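Side-chain contacts in microtubule-associated protein 1 light chain 3 (Plasmodium falciparum, PDB 4EOY), which binds a peptide of Atg3 and probably acts as the ubiquitin-like Atg8 protein of the parasite's autophagy-type conjugation pathway: residues A[23-26]-A[32-35]; A[65-70]-A[88-93]; A[71-76]-A[81-86]; A[101-106]-A[117-122]. The protein carries 3 engineered substitutions. All blocks are in the same frame, centred on the assembly; numbering follows the deposited sequence.

Contact 1. Residues A[23-26]-A[32-35]; sequences KIRS and IPVV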
loop_
_atom_site.group_PDB
_atom_site.type_symbol
_atom_site.label_atom_id
_atom_site.label_comp_id
_atom_site.label_asym_id
_atom_site.label_seq_id
_atom_site.Cartn_x
_atom_site.Cartn_y
_atom_site.Cartn_z
ATOM N N LYS A 23 -2.529 0.125 18.012
ATOM C CA LYS A 23 -1.268 0.056 18.738
ATOM C C LYS A 23 -0.067 0.462 17.890
ATOM O O LYS A 23 0.907 0.995 18.414
ATOM C CB LYS A 23 -1.058 -1.308 19.417
ATOM C CG LYS A 23 -0.901 -2.525 18.517
ATOM C CD LYS A 23 -0.829 -3.786 19.377
ATOM C CE LYS A 23 -0.775 -5.071 18.560
ATOM N NZ LYS A 23 -2.096 -5.453 17.982
ATOM N N ILE A 24 -0.132 0.240 16.584
ATOM C CA ILE A 24 0.934 0.716 15.703
ATOM C C ILE A 24 0.911 2.258 15.600
ATOM O O ILE A 24 1.966 2.904 15.516
ATOM C CB ILE A 24 0.860 0.055 14.307
ATOM C CG1 ILE A 24 2.250 -0.002 13.669
ATOM C CG2 ILE A 24 -0.127 0.786 13.407
ATOM C CD1 ILE A 24 3.190 -0.965 14.358
ATOM N N ARG A 25 -0.289 2.839 15.617
ATOM C CA ARG A 25 -0.456 4.303 15.616
ATOM C C ARG A 25 -0.072 4.956 16.945
ATOM O O ARG A 25 0.380 6.089 16.956
ATOM C CB ARG A 25 -1.899 4.692 15.301
ATOM C CG ARG A 25 -2.283 4.581 13.832
ATOM C CD ARG A 25 -1.688 5.701 12.990
ATOM N NE ARG A 25 -2.199 7.030 13.351
ATOM C CZ ARG A 25 -1.791 8.174 12.798
ATOM N NH1 ARG A 25 -0.860 8.171 11.848
ATOM N NH2 ARG A 25 -2.310 9.331 13.195
ATOM N N SER A 26 -0.288 4.263 18.059
ATOM C CA SER A 26 0.157 4.774 19.354
ATOM C C SER A 26 1.689 4.671 19.451
ATOM O O SER A 26 2.339 5.580 19.974
ATOM C CB SER A 26 -0.530 4.022 20.502
ATOM O OG SER A 26 -0.157 2.658 20.521
ATOM N N ILE A 32 1.937 6.134 8.865
ATOM C CA ILE A 32 0.582 5.631 8.610
ATOM C C ILE A 32 0.598 4.210 8.084
ATOM O O ILE A 32 1.447 3.852 7.266
ATOM C CB ILE A 32 -0.223 6.562 7.676
ATOM C CG1 ILE A 32 0.411 6.654 6.301
ATOM C CG2 ILE A 32 -0.301 7.956 8.288
ATOM C CD1 ILE A 32 -0.491 7.307 5.279
ATOM N N PRO A 33 -0.320 3.370 8.595
ATOM C CA PRO A 33 -0.389 1.999 8.128
ATOM C C PRO A 33 -1.142 1.889 6.798
ATOM O O PRO A 33 -2.303 2.306 6.705
ATOM C CB PRO A 33 -1.140 1.285 9.260
ATOM C CG PRO A 33 -1.968 2.342 9.895
ATOM C CD PRO A 33 -1.189 3.603 9.766
ATOM N N VAL A 34 -0.474 1.323 5.795
ATOM C CA VAL A 34 -1.021 1.189 4.462
ATOM C C VAL A 34 -0.967 -0.270 4.041
ATOM O O VAL A 34 0.044 -0.932 4.266
ATOM C CB VAL A 34 -0.225 2.028 3.453
ATOM C CG1 VAL A 34 -0.749 1.805 2.050
ATOM C CG2 VAL A 34 -0.298 3.493 3.822
ATOM N N VAL A 35 -2.054 -0.759 3.436
ATOM C CA VAL A 35 -2.116 -2.095 2.863
ATOM C C VAL A 35 -2.354 -1.966 1.364
ATOM O O VAL A 35 -3.254 -1.245 0.940
ATOM C CB VAL A 35 -3.245 -2.940 3.483
ATOM C CG1 VAL A 35 -3.147 -4.397 3.015
ATOM C CG2 VAL A 35 -3.168 -2.881 4.996
#
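Arg25 and Pro33 meet through their aliphatic parts: CD of Arg25 lies 3.9 Å from CD of Pro33, the arginine chain crossing the ring at about a right angle. Further along, NH1 of Arg25 comes to 3.6 Å from CG2 of Ile32, and these two side chains run next to each other in the same direction, the guanidinium approached obliquely by the methyl. Successive bends at chi2 (-74°) and chi3 (-64°) fold the arginine toward the start of the strand instead of letting it extend past. Ile24 adds a slacker apolar touch, its CG2 branch 4.3 Å from CG of Pro33, while the rest of that side chain leads elsewhere.

In the next shell, NH1 of Arg25 is hydrogen-bonded to Arg31 O, just ahead of the strand, which holds the guanidinium beside Ile32. Tyr107 of helix 103-110 also packs on Arg25, and a backbone bond from Leu117 N to Pro33 O fixes the strand in the sheet. Ile24 and Pro33 both touch an aromatic side chain of the bound Atg3 peptide, consistent with the aromatic pocket by which Atg8 proteins read short linear motifs. No hydrogen bond joins 23-26 to 32-35, so helix and strand adhere here mainly through carbon-carbon contact, with one guanidinium nitrogen against a methyl and that nitrogen satisfied at least in part by a neighbouring carbonyl.

Contact 2. Residues A[65-70]-A[88-93]; sequences FILHQH and IYLFVN. With ACT (acetate ion), chain H.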
loop_
_atom_site.group_PDB
_atom_site.type_symbol
_atom_site.label_atom_id
_atom_site.label_comp_id
_atom_site.label_asym_id
_atom_site.label_seq_id
_atom_site.Cartn_x
_atom_site.Cartn_y
_atom_site.Cartn_z
ATOM N N PHE A 65 5.996 6.292 -6.669
ATOM C CA PHE A 65 7.238 5.847 -7.314
ATOM C C PHE A 65 7.778 4.603 -6.631
ATOM O O PHE A 65 8.075 3.613 -7.271
ATOM C CB PHE A 65 8.276 6.955 -7.295
ATOM C CG PHE A 65 9.627 6.538 -7.805
ATOM C CD1 PHE A 65 10.569 5.974 -6.946
ATOM C CD2 PHE A 65 9.964 6.706 -9.143
ATOM C CE1 PHE A 65 11.812 5.583 -7.416
ATOM C CE2 PHE A 65 11.209 6.323 -9.610
ATOM C CZ PHE A 65 12.128 5.761 -8.746
ATOM N N ILE A 66 7.878 4.647 -5.317
ATOM C CA ILE A 66 8.324 3.492 -4.535
ATOM C C ILE A 66 7.437 2.269 -4.781
ATOM O O ILE A 66 7.917 1.141 -4.904
ATOM C CB ILE A 66 8.323 3.830 -3.028
ATOM C CG1 ILE A 66 9.385 4.906 -2.722
ATOM C CG2 ILE A 66 8.529 2.580 -2.195
ATOM C CD1 ILE A 66 9.294 5.468 -1.318
ATOM N N LEU A 67 6.129 2.485 -4.849
ATOM C CA LEU A 67 5.195 1.363 -4.992
ATOM C C LEU A 67 5.289 0.717 -6.381
ATOM O O LEU A 67 5.151 -0.495 -6.512
ATOM C CB LEU A 67 3.769 1.827 -4.697
ATOM C CG LEU A 67 2.782 0.778 -4.204
ATOM C CD1 LEU A 67 3.332 0.003 -3.027
ATOM C CD2 LEU A 67 1.476 1.448 -3.810
ATOM N N HIS A 68 5.541 1.534 -7.405
ATOM C CA HIS A 68 5.781 1.058 -8.763
ATOM C C HIS A 68 6.904 0.060 -8.798
ATOM O O HIS A 68 6.786 -0.993 -9.427
ATOM C CB HIS A 68 6.141 2.230 -9.672
ATOM C CG HIS A 68 5.975 1.944 -11.148
ATOM N ND1 HIS A 68 6.623 0.938 -11.774
ATOM C CD2 HIS A 68 5.226 2.602 -12.133
ATOM C CE1 HIS A 68 6.292 0.936 -13.087
ATOM N NE2 HIS A 68 5.436 1.951 -13.304
ATOM N N GLN A 69 8.007 0.393 -8.138
ATOM C CA GLN A 69 9.194 -0.463 -8.129
ATOM C C GLN A 69 8.907 -1.749 -7.383
ATOM O O GLN A 69 9.176 -2.842 -7.890
ATOM C CB GLN A 69 10.384 0.243 -7.464
ATOM C CG GLN A 69 10.745 1.583 -8.073
ATOM C CD GLN A 69 10.956 1.490 -9.563
ATOM O OE1 GLN A 69 11.746 0.678 -10.022
ATOM N NE2 GLN A 69 10.246 2.320 -10.330
ATOM N N HIS A 70 8.332 -1.622 -6.186
ATOM C CA HIS A 70 8.034 -2.805 -5.366
ATOM C C HIS A 70 7.209 -3.812 -6.136
ATOM O O HIS A 70 7.563 -5.006 -6.209
ATOM C CB HIS A 70 7.362 -2.386 -4.065
ATOM C CG HIS A 70 7.047 -3.528 -3.128
ATOM N ND1 HIS A 70 8.000 -4.189 -2.432
ATOM C CD2 HIS A 70 5.827 -4.107 -2.770
ATOM C CE1 HIS A 70 7.428 -5.156 -1.685
ATOM N NE2 HIS A 70 6.095 -5.107 -1.887
ATOM N N ILE A 88 1.623 0.311 -14.369
ATOM C CA ILE A 88 0.737 0.144 -13.215
ATOM C C ILE A 88 -0.097 1.405 -12.996
ATOM O O ILE A 88 0.390 2.512 -13.164
ATOM C CB ILE A 88 1.534 -0.137 -11.927
ATOM C CG1 ILE A 88 2.401 -1.391 -12.100
ATOM C CG2 ILE A 88 0.598 -0.300 -10.735
ATOM C CD1 ILE A 88 3.331 -1.652 -10.927
ATOM N N TYR A 89 -1.360 1.220 -12.635
ATOM C CA TYR A 89 -2.202 2.321 -12.194
ATOM C C TYR A 89 -2.597 2.103 -10.747
ATOM O O TYR A 89 -3.040 1.005 -10.382
ATOM C CB TYR A 89 -3.458 2.396 -13.048
ATOM C CG TYR A 89 -3.177 2.692 -14.497
ATOM C CD1 TYR A 89 -3.059 3.991 -14.953
ATOM C CD2 TYR A 89 -3.029 1.655 -15.417
ATOM C CE1 TYR A 89 -2.814 4.256 -16.293
ATOM C CE2 TYR A 89 -2.779 1.906 -16.749
ATOM C CZ TYR A 89 -2.675 3.202 -17.185
ATOM O OH TYR A 89 -2.434 3.446 -18.517
ATOM N N LEU A 90 -2.422 3.142 -9.933
ATOM C CA LEU A 90 -2.697 3.075 -8.493
ATOM C C LEU A 90 -3.983 3.813 -8.092
ATOM O O LEU A 90 -4.323 4.870 -8.653
ATOM C CB LEU A 90 -1.522 3.656 -7.718
ATOM C CG LEU A 90 -0.199 2.889 -7.875
ATOM C CD1 LEU A 90 0.936 3.642 -7.186
ATOM C CD2 LEU A 90 -0.327 1.472 -7.324
ATOM N N PHE A 91 -4.675 3.263 -7.099
ATOM C CA PHE A 91 -5.963 3.791 -6.676
ATOM C C PHE A 91 -6.135 3.844 -5.172
ATOM O O PHE A 91 -5.773 2.909 -4.466
ATOM C CB PHE A 91 -7.083 2.941 -7.267
ATOM C CG PHE A 91 -7.088 2.923 -8.765
ATOM C CD1 PHE A 91 -6.271 2.049 -9.465
ATOM C CD2 PHE A 91 -7.901 3.799 -9.478
ATOM C CE1 PHE A 91 -6.262 2.036 -10.843
ATOM C CE2 PHE A 91 -7.901 3.794 -10.861
ATOM C CZ PHE A 91 -7.083 2.920 -11.545
ATOM N N VAL A 92 -6.701 4.942 -4.685
ATOM C CA VAL A 92 -7.149 4.995 -3.311
ATOM C C VAL A 92 -8.676 5.206 -3.258
ATOM O O VAL A 92 -9.209 6.181 -3.822
ATOM C CB VAL A 92 -6.417 6.084 -2.528
ATOM C CG1 VAL A 92 -6.637 7.455 -3.152
ATOM C CG2 VAL A 92 -6.865 6.014 -1.089
ATOM N N ASN A 93 -9.381 4.277 -2.614
ATOM C CA ASN A 93 -10.848 4.334 -2.596
ATOM C C ASN A 93 -11.413 4.647 -4.002
ATOM O O ASN A 93 -12.153 5.617 -4.185
ATOM C CB ASN A 93 -11.336 5.356 -1.562
ATOM C CG ASN A 93 -11.044 4.925 -0.134
ATOM O OD1 ASN A 93 -10.249 4.006 0.108
ATOM N ND2 ASN A 93 -11.683 5.590 0.826
HETATM C C ACT H . -0.887 6.671 -11.355
HETATM O O ACT H . -1.434 6.141 -10.362
HETATM O OXT ACT H . -1.415 6.644 -12.493
HETATM C CH3 ACT H . 0.430 7.367 -11.174
#
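Leu67 and Leu90 cross obliquely where helix 60-72 lies over the edge strand of the main sheet. Of the leucine branches, CD2 of Leu67 does most of the touching, at 3.9 Å from CD2 of Leu90 and 4.1 Å from CD1 of Leu90, so it sits against both ends of the isopropyl fork. With CG of Leu67 roughly anti to the backbone N (chi1 -154°), the fork is carried across to the strand.

At the next residue of the helix, Ile88 meets His68 differently. Its CD1 stands 4.3 Å above one face of the His68 imidazole, displaced toward the rim, and the same methyl is 3.8 Å from the carbonyl O of His68. A single methyl thus borders both the ring and the helix backbone. Tyr121 and Ile71 extend the apolar layer round Ile88, and Asn72 adjoins it with its amide.

Strand 89-92 is outermost in the sheet: Tyr89 and Phe91 bond to strand 117-122, whereas Leu90 N, on the outer edge, donates to an acetate O at 3.2 Å (N-H...O 158°). That acetate probably came from the crystallisation liquor. This is the beta-grasp arrangement of ubiquitin-like folds, a helix packed on a mixed sheet. Since no hydrogen bond links the two segments, their attachment rests on leucine packing and on a methyl set over an imidazole.

Contact 3. Residues A[71-76]-A[81-86]; sequences INQSAY and KLFRER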
loop_
_atom_site.group_PDB
_atom_site.type_symbol
_atom_site.label_atom_id
_atom_site.label_comp_id
_atom_site.label_asym_id
_atom_site.label_seq_id
_atom_site.Cartn_x
_atom_site.Cartn_y
_atom_site.Cartn_z
ATOM N N ILE A 71 6.119 -3.351 -6.752
ATOM C CA ILE A 71 5.218 -4.269 -7.461
ATOM C C ILE A 71 5.936 -4.985 -8.613
ATOM O O ILE A 71 5.628 -6.143 -8.932
ATOM C CB ILE A 71 3.976 -3.548 -8.003
ATOM C CG1 ILE A 71 3.114 -3.041 -6.840
ATOM C CG2 ILE A 71 3.156 -4.483 -8.898
ATOM C CD1 ILE A 71 2.189 -1.881 -7.198
ATOM N N ASN A 72 6.903 -4.299 -9.218
ATOM C CA ASN A 72 7.633 -4.838 -10.357
ATOM C C ASN A 72 8.932 -5.584 -10.027
ATOM O O ASN A 72 9.599 -6.050 -10.929
ATOM C CB ASN A 72 7.901 -3.718 -11.362
ATOM C CG ASN A 72 6.647 -3.282 -12.076
ATOM O OD1 ASN A 72 5.802 -4.103 -12.418
ATOM N ND2 ASN A 72 6.511 -1.989 -12.295
ATOM N N GLN A 73 9.268 -5.691 -8.744
ATOM C CA GLN A 73 10.488 -6.363 -8.291
ATOM C C GLN A 73 10.151 -7.680 -7.634
ATOM O O GLN A 73 9.140 -7.782 -6.936
ATOM C CB GLN A 73 11.251 -5.500 -7.276
ATOM C CG GLN A 73 12.060 -4.394 -7.921
ATOM C CD GLN A 73 12.637 -3.421 -6.913
ATOM O OE1 GLN A 73 12.761 -3.737 -5.727
ATOM N NE2 GLN A 73 12.984 -2.221 -7.383
ATOM N N SER A 74 10.997 -8.683 -7.857
ATOM C CA SER A 74 10.913 -9.941 -7.118
ATOM C C SER A 74 12.303 -10.394 -6.722
ATOM O O SER A 74 13.293 -9.990 -7.331
ATOM C CB SER A 74 10.196 -11.027 -7.935
ATOM O OG SER A 74 10.904 -11.393 -9.105
ATOM N N ALA A 75 12.360 -11.233 -5.693
ATOM C CA ALA A 75 13.620 -11.752 -5.173
ATOM C C ALA A 75 14.353 -12.631 -6.194
ATOM O O ALA A 75 13.763 -13.511 -6.823
ATOM C CB ALA A 75 13.374 -12.519 -3.876
ATOM N N TYR A 76 15.642 -12.366 -6.372
ATOM C CA TYR A 76 16.490 -13.196 -7.225
ATOM C C TYR A 76 17.723 -13.619 -6.428
ATOM O O TYR A 76 18.870 -13.424 -6.848
ATOM C CB TYR A 76 16.881 -12.447 -8.493
ATOM C CG TYR A 76 17.464 -13.349 -9.542
ATOM C CD1 TYR A 76 16.654 -14.236 -10.235
ATOM C CD2 TYR A 76 18.821 -13.324 -9.840
ATOM C CE1 TYR A 76 17.178 -15.080 -11.197
ATOM C CE2 TYR A 76 19.350 -14.159 -10.806
ATOM C CZ TYR A 76 18.528 -15.035 -11.478
ATOM O OH TYR A 76 19.055 -15.867 -12.439
ATOM N N LYS A 81 17.634 -8.283 -6.733
ATOM C CA LYS A 81 16.222 -8.234 -7.031
ATOM C C LYS A 81 16.046 -8.081 -8.524
ATOM O O LYS A 81 16.773 -7.320 -9.137
ATOM C CB LYS A 81 15.566 -7.060 -6.313
ATOM C CG LYS A 81 15.079 -7.422 -4.921
ATOM C CD LYS A 81 14.330 -6.270 -4.269
ATOM C CE LYS A 81 13.266 -6.768 -3.302
ATOM N NZ LYS A 81 13.818 -7.746 -2.327
ATOM N N LEU A 82 15.091 -8.816 -9.089
ATOM C CA LEU A 82 14.778 -8.750 -10.518
ATOM C C LEU A 82 13.656 -7.743 -10.707
ATOM O O LEU A 82 12.614 -7.881 -10.089
ATOM C CB LEU A 82 14.345 -10.128 -11.028
ATOM C CG LEU A 82 13.954 -10.262 -12.508
ATOM C CD1 LEU A 82 15.028 -9.686 -13.416
ATOM C CD2 LEU A 82 13.677 -11.720 -12.864
ATOM N N PHE A 83 13.882 -6.745 -11.563
ATOM C CA PHE A 83 12.893 -5.721 -11.903
ATOM C C PHE A 83 12.452 -5.906 -13.346
ATOM O O PHE A 83 13.273 -5.775 -14.254
ATOM C CB PHE A 83 13.502 -4.326 -11.720
ATOM C CG PHE A 83 12.678 -3.205 -12.302
ATOM C CD1 PHE A 83 11.434 -2.892 -11.771
ATOM C CD2 PHE A 83 13.153 -2.445 -13.361
ATOM C CE1 PHE A 83 10.673 -1.870 -12.297
ATOM C CE2 PHE A 83 12.390 -1.415 -13.893
ATOM C CZ PHE A 83 11.146 -1.131 -13.359
ATOM N N ARG A 84 11.156 -6.196 -13.546
ATOM C CA ARG A 84 10.537 -6.206 -14.871
ATOM C C ARG A 84 9.594 -5.010 -15.006
ATOM O O ARG A 84 8.634 -4.905 -14.245
ATOM C CB ARG A 84 9.749 -7.491 -15.093
ATOM C CG ARG A 84 9.174 -7.596 -16.504
ATOM C CD ARG A 84 8.565 -8.955 -16.793
ATOM N NE ARG A 84 9.569 -10.010 -16.890
ATOM C CZ ARG A 84 9.314 -11.268 -17.244
ATOM N NH1 ARG A 84 8.074 -11.658 -17.547
ATOM N NH2 ARG A 84 10.310 -12.141 -17.303
ATOM N N GLU A 85 9.860 -4.143 -15.985
ATOM C CA GLU A 85 9.028 -2.963 -16.271
ATOM C C GLU A 85 7.621 -3.338 -16.771
ATOM O O GLU A 85 7.467 -4.074 -17.762
ATOM C CB GLU A 85 9.708 -2.071 -17.314
ATOM C CG GLU A 85 8.830 -0.982 -17.940
ATOM C CD GLU A 85 8.559 0.201 -17.012
ATOM O OE1 GLU A 85 8.196 -0.023 -15.836
ATOM O OE2 GLU A 85 8.693 1.364 -17.464
ATOM N N ARG A 86 6.614 -2.831 -16.063
ATOM C CA ARG A 86 5.203 -2.983 -16.429
ATOM C C ARG A 86 4.488 -1.685 -16.068
ATOM O O ARG A 86 4.880 -0.998 -15.112
ATOM C CB ARG A 86 4.563 -4.114 -15.642
ATOM C CG ARG A 86 5.163 -5.490 -15.863
ATOM C CD ARG A 86 4.517 -6.381 -14.848
ATOM N NE ARG A 86 5.166 -7.527 -14.347
ATOM C CZ ARG A 86 6.222 -7.960 -13.694
ATOM N NH1 ARG A 86 6.377 -9.223 -14.003
ATOM N NH2 ARG A 86 6.852 -7.475 -12.637
#
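Gln73-Ala75 and Lys81-Phe83 run antiparallel, their short axes at 151° and 4.5 Å apart at closest approach, with Ser74 and Leu82 as the hydrogen-bonded pair: Ser74 N reaches Leu82 O at 2.9 Å and Leu82 N reaches Ser74 O at 2.8 Å. Arg84 N adds a bond to Asn72 O. On the face carrying Gln73 and Phe83, CG of Gln73 packs near CB of Phe83, and the Gln73 amide stands nearly perpendicular to the ring. The extended Gln73 chain continues to Lys81, crossing it at about a right angle, with OE1 of Gln73 3.3 Å from CD of Lys81. The Phe83 ring is met obliquely by CB of Asn72, 3.5 Å from CE1 of Phe83, while Glu85 N lies over the centre of one ring face.

The motif is a small beta hairpin that grows straight out of the C-terminal end of helix 60-72, a surface appendage apart from the four-stranded sheet. Asn72 stands at the junction, buried among largely exposed neighbours. Its ND2 donates a weak bond to Arg86 O (3.4 Å, 140°), and its OD1 lies alongside the alkyl part of Arg86, 3.5 Å from CB of Arg86. The two side chains slide past one another in opposite directions; the guanidinium departs from planarity about NE-CZ (chi4 61°), which makes its placement doubtful. Leu44 and Pro45 also pack on Arg86. At the far end of the hairpin, CB of Tyr76 approaches CB of Leu82 at 4.3 Å.

Contact 4. Residues A[101-106]-A[117-122]; sequences LLMQDL and LYMEYS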
loop_
_atom_site.group_PDB
_atom_site.type_symbol
_atom_site.label_atom_id
_atom_site.label_comp_id
_atom_site.label_asym_id
_atom_site.label_seq_id
_atom_site.Cartn_x
_atom_site.Cartn_y
_atom_site.Cartn_z
ATOM N N LEU A 101 -0.037 15.814 -2.872
ATOM C CA LEU A 101 -0.528 15.781 -1.493
ATOM C C LEU A 101 0.456 15.009 -0.619
ATOM O O LEU A 101 1.345 14.321 -1.134
ATOM C CB LEU A 101 -1.901 15.103 -1.422
ATOM C CG LEU A 101 -3.109 15.839 -2.023
ATOM C CD1 LEU A 101 -4.383 14.999 -1.915
ATOM C CD2 LEU A 101 -3.313 17.197 -1.370
ATOM N N LEU A 102 0.290 15.145 0.697
ATOM C CA LEU A 102 1.010 14.335 1.682
ATOM C C LEU A 102 0.286 13.017 1.891
ATOM O O LEU A 102 -0.926 12.928 1.722
ATOM C CB LEU A 102 1.094 15.059 3.032
ATOM C CG LEU A 102 1.818 16.393 3.132
ATOM C CD1 LEU A 102 1.719 16.873 4.569
ATOM C CD2 LEU A 102 3.272 16.312 2.697
ATOM N N MET A 103 1.025 11.987 2.285
ATOM C CA MET A 103 0.419 10.688 2.589
ATOM C C MET A 103 -0.473 10.755 3.818
ATOM O O MET A 103 -1.363 9.924 3.989
ATOM C CB MET A 103 1.493 9.596 2.786
ATOM C CG MET A 103 2.065 9.010 1.490
ATOM S SD MET A 103 0.832 8.172 0.457
ATOM C CE MET A 103 0.169 6.916 1.537
ATOM N N GLN A 104 -0.252 11.741 4.685
ATOM C CA GLN A 104 -1.158 11.952 5.800
ATOM C C GLN A 104 -2.544 12.360 5.298
ATOM O O GLN A 104 -3.549 11.955 5.876
ATOM C CB GLN A 104 -0.619 13.020 6.747
ATOM C CG GLN A 104 -1.488 13.268 7.978
ATOM C CD GLN A 104 -1.530 12.079 8.926
ATOM O OE1 GLN A 104 -0.607 11.244 8.945
ATOM N NE2 GLN A 104 -2.588 12.001 9.736
ATOM N N ASP A 105 -2.587 13.176 4.244
ATOM C CA ASP A 105 -3.839 13.689 3.722
ATOM C C ASP A 105 -4.701 12.531 3.229
ATOM O O ASP A 105 -5.862 12.395 3.622
ATOM C CB ASP A 105 -3.573 14.714 2.628
ATOM C CG ASP A 105 -3.045 16.012 3.183
ATOM O OD1 ASP A 105 -3.596 16.476 4.230
ATOM O OD2 ASP A 105 -2.096 16.573 2.580
ATOM N N LEU A 106 -4.099 11.661 2.427
ATOM C CA LEU A 106 -4.759 10.446 1.991
ATOM C C LEU A 106 -5.302 9.689 3.184
ATOM O O LEU A 106 -6.442 9.209 3.150
ATOM C CB LEU A 106 -3.801 9.553 1.192
ATOM C CG LEU A 106 -3.920 9.663 -0.321
ATOM C CD1 LEU A 106 -3.662 11.083 -0.769
ATOM C CD2 LEU A 106 -2.995 8.672 -1.033
ATOM N N LEU A 117 -5.097 2.465 5.654
ATOM C CA LEU A 117 -5.280 3.072 4.359
ATOM C C LEU A 117 -5.141 1.985 3.294
ATOM O O LEU A 117 -4.050 1.426 3.082
ATOM C CB LEU A 117 -4.274 4.179 4.114
ATOM C CG LEU A 117 -4.477 4.957 2.804
ATOM C CD1 LEU A 117 -5.800 5.690 2.876
ATOM C CD2 LEU A 117 -3.302 5.894 2.544
ATOM N N TYR A 118 -6.247 1.687 2.619
ATOM C CA TYR A 118 -6.254 0.656 1.585
ATOM C C TYR A 118 -6.009 1.287 0.241
ATOM O O TYR A 118 -6.659 2.283 -0.130
ATOM C CB TYR A 118 -7.587 -0.079 1.569
ATOM C CG TYR A 118 -7.759 -1.065 2.707
ATOM C CD1 TYR A 118 -8.285 -0.664 3.920
ATOM C CD2 TYR A 118 -7.398 -2.395 2.558
ATOM C CE1 TYR A 118 -8.437 -1.555 4.960
ATOM C CE2 TYR A 118 -7.559 -3.297 3.592
ATOM C CZ TYR A 118 -8.072 -2.865 4.795
ATOM O OH TYR A 118 -8.212 -3.780 5.826
ATOM N N MET A 119 -5.026 0.758 -0.462
ATOM C CA MET A 119 -4.686 1.233 -1.799
ATOM C C MET A 119 -4.615 0.054 -2.761
ATOM O O MET A 119 -4.264 -1.071 -2.371
ATOM C CB MET A 119 -3.355 1.980 -1.768
ATOM C CG MET A 119 -3.430 3.289 -0.989
ATOM S SD MET A 119 -1.894 4.189 -1.181
ATOM C CE MET A 119 -1.985 4.733 -2.893
ATOM N N GLU A 120 -4.973 0.285 -4.013
ATOM C CA GLU A 120 -5.091 -0.826 -4.956
ATOM C C GLU A 120 -4.353 -0.550 -6.224
ATOM O O GLU A 120 -4.225 0.596 -6.625
ATOM C CB GLU A 120 -6.568 -1.084 -5.276
ATOM C CG GLU A 120 -7.382 -1.546 -4.076
ATOM C CD GLU A 120 -8.829 -1.791 -4.411
ATOM O OE1 GLU A 120 -9.431 -0.905 -5.049
ATOM O OE2 GLU A 120 -9.368 -2.861 -4.030
ATOM N N TYR A 121 -3.844 -1.601 -6.856
ATOM C CA TYR A 121 -3.181 -1.448 -8.133
ATOM C C TYR A 121 -3.900 -2.271 -9.180
ATOM O O TYR A 121 -4.465 -3.336 -8.892
ATOM C CB TYR A 121 -1.689 -1.797 -8.081
ATOM C CG TYR A 121 -1.307 -3.210 -7.648
ATOM C CD1 TYR A 121 -1.165 -4.234 -8.567
ATOM C CD2 TYR A 121 -1.001 -3.488 -6.330
ATOM C CE1 TYR A 121 -0.774 -5.500 -8.182
ATOM C CE2 TYR A 121 -0.619 -4.759 -5.930
ATOM C CZ TYR A 121 -0.519 -5.765 -6.861
ATOM O OH TYR A 121 -0.127 -7.018 -6.438
ATOM N N SER A 122 -3.890 -1.719 -10.389
ATOM C CA SER A 122 -4.501 -2.313 -11.532
ATOM C C SER A 122 -3.619 -2.107 -12.753
ATOM O O SER A 122 -2.825 -1.178 -12.795
ATOM C CB SER A 122 -5.853 -1.674 -11.779
ATOM O OG SER A 122 -6.488 -2.327 -12.858
#
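Leu117 is gripped by two helix residues at once: its CD2 lies 3.8 Å from CE of Met103 and 3.9 Å from CB of Leu106, while its other branch, CD1, comes to 3.6 Å from the carbonyl O of Leu106. This is the tight part. Met103 gets there by folding back on itself, with bends at chi2 (-62°) and chi3 (-58°) that curl its methyl toward the strand, so that it meets Leu117 at a slant.

Met119, two residues on and on the same side of the strand, is held more slackly. CE of Met103 is 4.4 Å from SD of Met119, and CD2 of Leu106 is 4.5 Å from CE of Met119. All four of these side chains are buried; the partly exposed side is the start of the helix, where Leu102 is the N-cap residue. There the Asp105 carboxylate takes, through OD2, a weak bond from the backbone N of Leu102.

Around this core, Phe63 of helix 60-72 packs on both Met103 and Met119, and Val60 on Leu106. On the sheet side Met103 rests against Ile32 and Leu117 against Val92. Helix 103-110 thus lies next to helix 60-72 on one face of the sheet, both packing on 117-122, an inner strand between 31-38 and 89-92.

In the fold
Strand 117-122 ties the set together, since contact 4 touches every other contact. Its Leu117 bonds to the backbone of contact 1 (Pro33 O to Leu117 N, 3.0 Å), and its Glu120 and Ser122 pair with Phe91 and Tyr89 of contact 2, whose centre lies about 9 Å away. Contact 3 hangs at the periphery, its centre about 26 Å from that of contact 1; it reaches contact 2 where CD1 of Ile88 meets ND2 of Asn72 at 3.5 Å. The bound Atg3 peptide touches residues in both contact 1 and contact 2, whose centres are about 19 Å apart, so it spans from helix 14-27 to helix 60-72, consistent with binding past edge strand 51-55 as in other Atg8 proteins.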